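PDB 4DH4: MIF, which is a macrophage migration inhibitory factor-like protein of Toxoplasma gondii, built as a trimer of beta-alpha-beta subunits in the manner of the MIF family. Local coordinates for residues L88-K92 with N93-T97. Residues are numbered along the deposited sequence; the frame is centred on the assembly and turned at random.
Sequences LGVPK and NRIYT
V90 and I95 meet where the loop from helix 70-88 enters strand 95-102 in the beta-alpha-beta fold of the MIF family. G89, with positive phi, leads the chain out of the helix. Methyl CG1 of V90, anti to the backbone N (chi1 179°), reaches CG1 of I95 at 3.7 Å, and the two side chains meet at a slant. V90 also packs on C7 and V9, and I95 on S81, C84 and A58, so these two side chains link the loop to helix 70-88 and to strands 2-7 and 58-65. At K92 and N93 the chain makes a short 3-10 turn fastened by two successive backbone hydrogen bonds: R94 N to P91 O (2.9 Å) and I95 N to K92 O (3.1 Å), the second more bent. I95 CG1 lies 3.6 Å from P91 O, so apolar carbon flanks the bonded carbonyl. The R94 chain turns its guanidinium group away to the backbone oxygens of F50, D55 and P56, three bonds that hold the group in place. Y96, beyond the turn, shares a hydrogen bond between its hydroxyl and Y37 O of a second subunit. On the outer side of the turn, the chi1 of N93 (73°) sets CG between the backbone N and the carbonyl carbon and turns OD1 toward the proline ring, 3.6 Å from P91 CB.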
loop_
_atom_site.group_PDB
_atom_site.type_symbol
_atom_site.label_atom_id
_atom_site.label_comp_id
_atom_site.label_asym_id
_atom_site.label_seq_id
_atom_site.Cartn_x
_atom_site.Cartn_y
_atom_site.Cartn_z
ATOM N N LEU A 88 9.131 -12.021 -14.070
ATOM C CA LEU A 88 8.655 -10.769 -14.676
ATOM C C LEU A 88 9.664 -10.109 -15.616
ATOM O O LEU A 88 9.297 -9.234 -16.399
ATOM C CB LEU A 88 8.214 -9.760 -13.600
ATOM C CG LEU A 88 7.214 -10.200 -12.521
ATOM C CD1 LEU A 88 7.017 -9.090 -11.492
ATOM C CD2 LEU A 88 5.875 -10.624 -13.109
ATOM N N GLY A 89 10.925 -10.525 -15.522
ATOM C CA GLY A 89 12.008 -9.942 -16.312
ATOM C C GLY A 89 12.565 -8.641 -15.757
ATOM O O GLY A 89 13.374 -7.983 -16.414
ATOM N N VAL A 90 12.132 -8.267 -14.551
ATOM C CA VAL A 90 12.579 -7.030 -13.906
ATOM C C VAL A 90 13.931 -7.262 -13.241
ATOM O O VAL A 90 14.053 -8.168 -12.420
ATOM C CB VAL A 90 11.550 -6.535 -12.837
ATOM C CG1 VAL A 90 12.042 -5.255 -12.156
ATOM C CG2 VAL A 90 10.171 -6.324 -13.457
ATOM N N PRO A 91 14.949 -6.439 -13.580
ATOM C CA PRO A 91 16.279 -6.590 -12.990
ATOM C C PRO A 91 16.176 -6.461 -11.480
ATOM O O PRO A 91 15.497 -5.557 -10.993
ATOM C CB PRO A 91 17.063 -5.402 -13.559
ATOM C CG PRO A 91 16.323 -4.991 -14.775
ATOM C CD PRO A 91 14.889 -5.312 -14.531
ATOM N N LYS A 92 16.835 -7.349 -10.744
ATOM C CA LYS A 92 16.690 -7.329 -9.291
ATOM C C LYS A 92 17.162 -6.025 -8.658
ATOM O O LYS A 92 16.586 -5.579 -7.665
ATOM C CB LYS A 92 17.272 -8.575 -8.602
ATOM C CG LYS A 92 18.732 -8.878 -8.824
ATOM C CD LYS A 92 19.103 -10.125 -8.018
ATOM C CE LYS A 92 20.356 -10.788 -8.532
ATOM N NZ LYS A 92 20.614 -12.045 -7.771
ATOM N N ASN A 93 18.165 -5.388 -9.267
ATOM C CA ASN A 93 18.646 -4.082 -8.794
ATOM C C ASN A 93 17.690 -2.906 -9.039
ATOM O O ASN A 93 17.983 -1.773 -8.641
ATOM C CB ASN A 93 20.072 -3.771 -9.308
ATOM C CG ASN A 93 20.127 -3.423 -10.799
ATOM O OD1 ASN A 93 19.108 -3.349 -11.500
ATOM N ND2 ASN A 93 21.346 -3.210 -11.291
ATOM N N ARG A 94 16.557 -3.180 -9.685
ATOM C CA ARG A 94 15.490 -2.187 -9.838
ATOM C C ARG A 94 14.249 -2.562 -9.025
ATOM O O ARG A 94 13.146 -2.116 -9.312
ATOM C CB ARG A 94 15.159 -1.950 -11.315
ATOM C CG ARG A 94 16.261 -1.151 -12.011
ATOM C CD ARG A 94 15.978 -0.845 -13.464
ATOM N NE ARG A 94 14.847 0.053 -13.694
ATOM C CZ ARG A 94 14.844 1.370 -13.471
ATOM N NH1 ARG A 94 15.907 1.988 -12.961
ATOM N NH2 ARG A 94 13.759 2.072 -13.758
ATOM N N ILE A 95 14.459 -3.371 -7.989
ATOM C CA ILE A 95 13.381 -3.781 -7.096
ATOM C C ILE A 95 13.669 -3.318 -5.682
ATOM O O ILE A 95 14.727 -3.644 -5.118
ATOM C CB ILE A 95 13.184 -5.318 -7.117
ATOM C CG1 ILE A 95 12.839 -5.775 -8.533
ATOM C CG2 ILE A 95 12.094 -5.754 -6.107
ATOM C CD1 ILE A 95 12.919 -7.271 -8.728
ATOM N N TYR A 96 12.743 -2.526 -5.134
ATOM C CA TYR A 96 12.789 -2.135 -3.726
ATOM C C TYR A 96 11.875 -3.043 -2.929
ATOM O O TYR A 96 10.713 -3.236 -3.296
ATOM C CB TYR A 96 12.314 -0.697 -3.517
ATOM C CG TYR A 96 13.365 0.401 -3.604
ATOM C CD1 TYR A 96 14.741 0.114 -3.541
ATOM C CD2 TYR A 96 12.971 1.743 -3.701
ATOM C CE1 TYR A 96 15.693 1.144 -3.613
ATOM C CE2 TYR A 96 13.909 2.772 -3.764
ATOM C CZ TYR A 96 15.267 2.465 -3.715
ATOM O OH TYR A 96 16.201 3.484 -3.775
ATOM N N THR A 97 12.397 -3.594 -1.839
ATOM C CA THR A 97 11.581 -4.338 -0.881
ATOM C C THR A 97 11.685 -3.628 0.465
ATOM O O THR A 97 12.792 -3.380 0.944
ATOM C CB THR A 97 12.045 -5.809 -0.746
ATOM O OG1 THR A 97 12.062 -6.444 -2.032
ATOM C CG2 THR A 97 11.098 -6.579 0.158
#